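Local coordinates for tRNA threonylcarbamoyladenosine biosynthesis protein TsaB (Pseudomonas aeruginosa, PDB 5BR9) that probably takes part, as a TsaB-type protein, in making the threonylcarbamoyladenosine modification of tRNA, at residues Ala14-Ala25 and Leu193-Ser201. Residues are numbered along the deposited sequence; the frame is centred on the assembly and turned at random.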
ATOM      1  N   ALA A  14       3.401   5.894  15.545  1.00 23.60           N
ATOM      2  CA  ALA A  14       3.395   4.456  15.340  1.00 25.69           C
ATOM      3  C   ALA A  14       2.038   3.989  14.836  1.00 29.68           C
ATOM      4  O   ALA A  14       1.007   4.519  15.244  1.00 23.18           O
ATOM      5  CB  ALA A  14       3.750   3.727  16.628  1.00 20.76           C
ATOM      6  N   LEU A  15       2.041   3.051  13.898  1.00 29.26           N
ATOM      7  CA  LEU A  15       0.792   2.476  13.421  1.00 26.26           C
ATOM      8  C   LEU A  15       0.917   0.986  13.081  1.00 29.88           C
ATOM      9  O   LEU A  15       1.964   0.519  12.619  1.00 27.73           O
ATOM     10  CB  LEU A  15       0.245   3.273  12.253  1.00 31.66           C
ATOM     11  CG  LEU A  15       0.994   3.403  10.956  1.00 34.01           C
ATOM     12  CD1 LEU A  15       0.684   2.180  10.092  1.00 35.31           C
ATOM     13  CD2 LEU A  15       0.513   4.705  10.305  1.00 30.41           C
ATOM     14  N   ASP A  16      -0.155   0.237  13.326  1.00 25.03           N
ATOM     15  CA  ASP A  16      -0.161  -1.161  12.961  1.00 26.08           C
ATOM     16  C   ASP A  16      -1.499  -1.572  12.340  1.00 30.42           C
ATOM     17  O   ASP A  16      -2.564  -1.306  12.888  1.00 29.08           O
ATOM     18  CB  ASP A  16       0.144  -2.029  14.177  1.00 24.01           C
ATOM     19  CG  ASP A  16       0.555  -3.434  13.777  1.00 36.83           C
ATOM     20  OD1 ASP A  16       1.772  -3.678  13.675  1.00 42.20           O
ATOM     21  OD2 ASP A  16      -0.326  -4.279  13.526  1.00 37.06           O
ATOM     22  N   THR A  17      -1.417  -2.231  11.190  1.00 36.91           N
ATOM     23  CA  THR A  17      -2.583  -2.708  10.457  1.00 35.07           C
ATOM     24  C   THR A  17      -2.394  -4.135   9.987  1.00 39.00           C
ATOM     25  O   THR A  17      -3.014  -4.563   9.020  1.00 44.19           O
ATOM     26  CB  THR A  17      -2.861  -1.833   9.215  1.00 34.68           C
ATOM     27  OG1 THR A  17      -1.679  -1.793   8.406  1.00 37.13           O
ATOM     28  CG2 THR A  17      -3.224  -0.420   9.614  1.00 25.27           C
ATOM     29  N   SER A  18      -1.546  -4.877  10.684  1.00 28.24           N
ATOM     30  CA  SER A  18      -1.181  -6.233  10.260  1.00 30.36           C
ATOM     31  C   SER A  18      -2.283  -7.249  10.565  1.00 35.16           C
ATOM     32  O   SER A  18      -2.223  -8.406  10.126  1.00 33.41           O
ATOM     33  CB  SER A  18       0.142  -6.660  10.914  1.00 37.27           C
ATOM     34  OG  SER A  18       0.010  -6.794  12.322  1.00 40.42           O
ATOM     35  N   THR A  19      -3.224  -6.860  11.416  1.00 31.54           N
ATOM     36  CA  THR A  19      -4.294  -7.771  11.808  1.00 39.20           C
ATOM     37  C   THR A  19      -5.635  -7.129  11.558  1.00 38.24           C
ATOM     38  O   THR A  19      -5.695  -6.060  10.964  1.00 39.37           O
ATOM     39  CB  THR A  19      -4.188  -8.181  13.311  1.00 41.32           C
ATOM     40  OG1 THR A  19      -4.407  -7.035  14.149  1.00 36.51           O
ATOM     41  CG2 THR A  19      -2.829  -8.781  13.616  1.00 33.21           C
ATOM     42  N   GLU A  20      -6.697  -7.774  12.038  1.00 42.41           N
ATOM     43  CA  GLU A  20      -8.042  -7.203  12.007  1.00 51.41           C
ATOM     44  C   GLU A  20      -8.111  -5.965  12.920  1.00 46.91           C
ATOM     45  O   GLU A  20      -9.050  -5.168  12.844  1.00 40.11           O
ATOM     46  CB  GLU A  20      -9.081  -8.247  12.431  1.00 58.48           C
ATOM     47  CG  GLU A  20      -9.002  -8.638  13.905  1.00 66.93           C
ATOM     48  CD  GLU A  20     -10.037  -9.684  14.307  1.00 78.37           C
ATOM     49  OE1 GLU A  20      -9.834 -10.341  15.353  1.00 76.50           O
ATOM     50  OE2 GLU A  20     -11.046  -9.853  13.580  1.00 83.03           O
ATOM     51  N   ALA A  21      -7.106  -5.822  13.782  1.00 38.87           N
ATOM     52  CA  ALA A  21      -6.959  -4.649  14.635  1.00 38.35           C
ATOM     53  C   ALA A  21      -6.226  -3.538  13.887  1.00 44.95           C
ATOM     54  O   ALA A  21      -5.277  -3.791  13.133  1.00 47.48           O
ATOM     55  CB  ALA A  21      -6.209  -4.998  15.923  1.00 31.60           C
ATOM     56  N   CYS A  22      -6.697  -2.313  14.080  1.00 32.21           N
ATOM     57  CA  CYS A  22      -6.042  -1.141  13.545  1.00 30.20           C
ATOM     58  C   CYS A  22      -5.665  -0.232  14.717  1.00 28.88           C
ATOM     59  O   CYS A  22      -6.511   0.110  15.547  1.00 31.76           O
ATOM     60  CB  CYS A  22      -6.949  -0.417  12.549  1.00 37.59           C
ATOM     61  SG  CYS A  22      -6.129   0.948  11.703  1.00 44.50           S
ATOM     62  N   SER A  23      -4.401   0.138  14.834  1.00 27.22           N
ATOM     63  CA  SER A  23      -4.041   0.946  15.986  1.00 24.13           C
ATOM     64  C   SER A  23      -2.942   1.947  15.667  1.00 31.63           C
ATOM     65  O   SER A  23      -2.139   1.752  14.738  1.00 26.43           O
ATOM     66  CB  SER A  23      -3.636   0.052  17.162  1.00 24.63           C
ATOM     67  OG  SER A  23      -2.459  -0.664  16.884  1.00 35.40           O
ATOM     68  N   VAL A  24      -2.958   3.048  16.417  1.00 22.18           N
ATOM     69  CA  VAL A  24      -2.026   4.140  16.213  1.00 24.96           C
ATOM     70  C   VAL A  24      -1.544   4.612  17.578  1.00 26.32           C
ATOM     71  O   VAL A  24      -2.264   4.544  18.568  1.00 30.07           O
ATOM     72  CB  VAL A  24      -2.680   5.292  15.407  1.00 30.82           C
ATOM     73  CG1 VAL A  24      -3.151   4.794  14.025  1.00 27.01           C
ATOM     74  CG2 VAL A  24      -3.854   5.891  16.180  1.00 30.45           C
ATOM     75  N   ALA A  25      -0.324   5.104  17.642  1.00 22.52           N
ATOM     76  CA  ALA A  25       0.195   5.551  18.920  1.00 20.77           C
ATOM     77  C   ALA A  25       1.139   6.705  18.672  1.00 21.44           C
ATOM     78  O   ALA A  25       1.674   6.866  17.568  1.00 25.34           O
ATOM     79  CB  ALA A  25       0.886   4.405  19.670  1.00 21.38           C
ATOM     80  N   LEU A 193      -2.971  -9.879  19.938  1.00 23.02           N
ATOM     81  CA  LEU A 193      -2.667  -9.212  18.683  1.00 24.53           C
ATOM     82  C   LEU A 193      -1.660  -8.068  18.923  1.00 25.72           C
ATOM     83  O   LEU A 193      -1.464  -7.656  20.057  1.00 23.38           O
ATOM     84  CB  LEU A 193      -3.965  -8.676  18.051  1.00 26.30           C
ATOM     85  CG  LEU A 193      -5.043  -9.708  17.681  1.00 25.64           C
ATOM     86  CD1 LEU A 193      -6.257  -9.036  17.039  1.00 20.83           C
ATOM     87  CD2 LEU A 193      -4.468 -10.784  16.736  1.00 23.01           C
ATOM     88  N   PRO A 194      -0.981  -7.598  17.860  1.00 27.08           N
ATOM     89  CA  PRO A 194      -0.095  -6.434  17.952  1.00 29.89           C
ATOM     90  C   PRO A 194      -0.840  -5.177  18.386  1.00 28.59           C
ATOM     91  O   PRO A 194      -2.006  -5.039  18.085  1.00 35.25           O
ATOM     92  CB  PRO A 194       0.433  -6.280  16.525  1.00 29.69           C
ATOM     93  CG  PRO A 194       0.348  -7.630  15.954  1.00 29.57           C
ATOM     94  CD  PRO A 194      -0.896  -8.234  16.530  1.00 26.71           C
ATOM     95  N   HIS A 195      -0.164  -4.279  19.086  1.00 29.43           N
ATOM     96  CA  HIS A 195      -0.767  -3.047  19.576  1.00 25.62           C
ATOM     97  C   HIS A 195       0.239  -1.904  19.329  1.00 29.56           C
ATOM     98  O   HIS A 195       1.423  -2.019  19.668  1.00 30.12           O
ATOM     99  CB  HIS A 195      -1.108  -3.207  21.052  1.00 27.91           C
ATOM    100  CG  HIS A 195      -2.039  -2.179  21.596  1.00 33.93           C
ATOM    101  ND1 HIS A 195      -1.764  -0.828  21.565  1.00 40.28           N
ATOM    102  CD2 HIS A 195      -3.215  -2.307  22.254  1.00 34.17           C
ATOM    103  CE1 HIS A 195      -2.754  -0.166  22.135  1.00 32.75           C
ATOM    104  NE2 HIS A 195      -3.642  -1.041  22.572  1.00 30.83           N
ATOM    105  N   ALA A 196      -0.212  -0.820  18.708  1.00 30.67           N
ATOM    106  CA  ALA A 196       0.678   0.292  18.371  1.00 28.35           C
ATOM    107  C   ALA A 196       1.399   0.864  19.596  1.00 29.55           C
ATOM    108  O   ALA A 196       2.508   1.398  19.481  1.00 27.86           O
ATOM    109  CB  ALA A 196      -0.097   1.383  17.667  1.00 27.79           C
ATOM    110  N   GLU A 197       0.777   0.753  20.765  1.00 19.87           N
ATOM    111  CA  GLU A 197       1.422   1.201  22.005  1.00 28.79           C
ATOM    112  C   GLU A 197       2.762   0.488  22.236  1.00 27.34           C
ATOM    113  O   GLU A 197       3.755   1.093  22.653  1.00 26.43           O
ATOM    114  CB  GLU A 197       0.505   0.985  23.203  1.00 31.31           C
ATOM    115  CG  GLU A 197       1.177   1.313  24.526  1.00 47.00           C
ATOM    116  CD  GLU A 197       0.258   1.173  25.722  1.00 59.04           C
ATOM    117  OE1 GLU A 197      -0.921   0.798  25.546  1.00 63.29           O
ATOM    118  OE2 GLU A 197       0.723   1.445  26.848  1.00 66.18           O
ATOM    119  N   ASP A 198       2.791  -0.808  21.960  1.00 23.11           N
ATOM    120  CA  ASP A 198       4.007  -1.588  22.167  1.00 28.80           C
ATOM    121  C   ASP A 198       4.952  -1.454  20.973  1.00 30.48           C
ATOM    122  O   ASP A 198       6.180  -1.513  21.133  1.00 24.25           O
ATOM    123  CB  ASP A 198       3.635  -3.040  22.454  1.00 25.98           C
ATOM    124  CG  ASP A 198       2.652  -3.144  23.608  1.00 33.85           C
ATOM    125  OD1 ASP A 198       3.054  -2.858  24.764  1.00 31.10           O
ATOM    126  OD2 ASP A 198       1.468  -3.461  23.357  1.00 35.82           O
ATOM    127  N   LEU A 199       4.379  -1.229  19.791  1.00 24.41           N
ATOM    128  CA  LEU A 199       5.171  -0.837  18.624  1.00 25.20           C
ATOM    129  C   LEU A 199       5.932   0.451  18.929  1.00 24.12           C
ATOM    130  O   LEU A 199       7.113   0.577  18.614  1.00 24.55           O
ATOM    131  CB  LEU A 199       4.276  -0.639  17.404  1.00 21.58           C
ATOM    132  CG  LEU A 199       4.881   0.095  16.200  1.00 19.70           C
ATOM    133  CD1 LEU A 199       6.059  -0.664  15.673  1.00 16.78           C
ATOM    134  CD2 LEU A 199       3.830   0.227  15.106  1.00 21.31           C
ATOM    135  N   LEU A 200       5.238   1.390  19.568  1.00 25.16           N
ATOM    136  CA  LEU A 200       5.813   2.677  19.961  1.00 24.80           C
ATOM    137  C   LEU A 200       6.992   2.495  20.928  1.00 24.93           C
ATOM    138  O   LEU A 200       8.036   3.123  20.760  1.00 29.51           O
ATOM    139  CB  LEU A 200       4.727   3.561  20.585  1.00 23.27           C
ATOM    140  CG  LEU A 200       5.117   4.999  20.909  1.00 31.16           C
ATOM    141  CD1 LEU A 200       5.504   5.768  19.650  1.00 32.83           C
ATOM    142  CD2 LEU A 200       3.965   5.700  21.634  1.00 30.38           C
ATOM    143  N   SER A 201       6.848   1.614  21.911  1.00 26.24           N
ATOM    144  CA  SER A 201       7.968   1.279  22.802  1.00 20.98           C
ATOM    145  C   SER A 201       9.197   0.808  22.019  1.00 26.09           C
ATOM    146  O   SER A 201      10.315   1.326  22.202  1.00 30.67           O
ATOM    147  CB  SER A 201       7.558   0.192  23.798  1.00 27.37           C
ATOM    148  OG  SER A 201       6.454   0.626  24.573  1.00 37.87           O
TER
HETATM  149  O   HOH W   1      -3.184  -3.167  15.911  1.00 50.33           O
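S23 and A196 show how one strand serine can fix the start of a helix laid over a sheet. A chi1 of 66° sets S23 OG between its backbone N and carbonyl carbon, where A196 N donates to it at 2.9 Å, a bond bent to 143°. The hydroxyl also pairs with a water that donates to P194 O, so it holds A196 directly and P194 through the water, on either side of H195 in the chain. H195, the N-cap, completes the start within its own segment: E197 N meets ND1 3.1 Å away, nearly in the ring plane, while Y36 stacks on the ring. Beside P194 CB, D16 OD2 accepts from S18 N, closing an Asx turn, and S18 OG adds a second bond on the syn side.

Apolar packing follows. A196 CB sits over the hairpin, 3.8 Å from A25 CB, and A14 CB lies 3.8 Å from L199 CD2. L200 straddles the strand pair, CD1 on A14 and CD2 on A25. Toward the turn, T19 CG2 and P194 CD meet tip to tip at 3.5 Å, and L193 CD1 touches A21 CB.

Strands 12-16 and 21-28, joined by the short loop 17-20, with helix 196-208 packed on one face, form the first β-hairpin of an ASKHA (actin-like) fold.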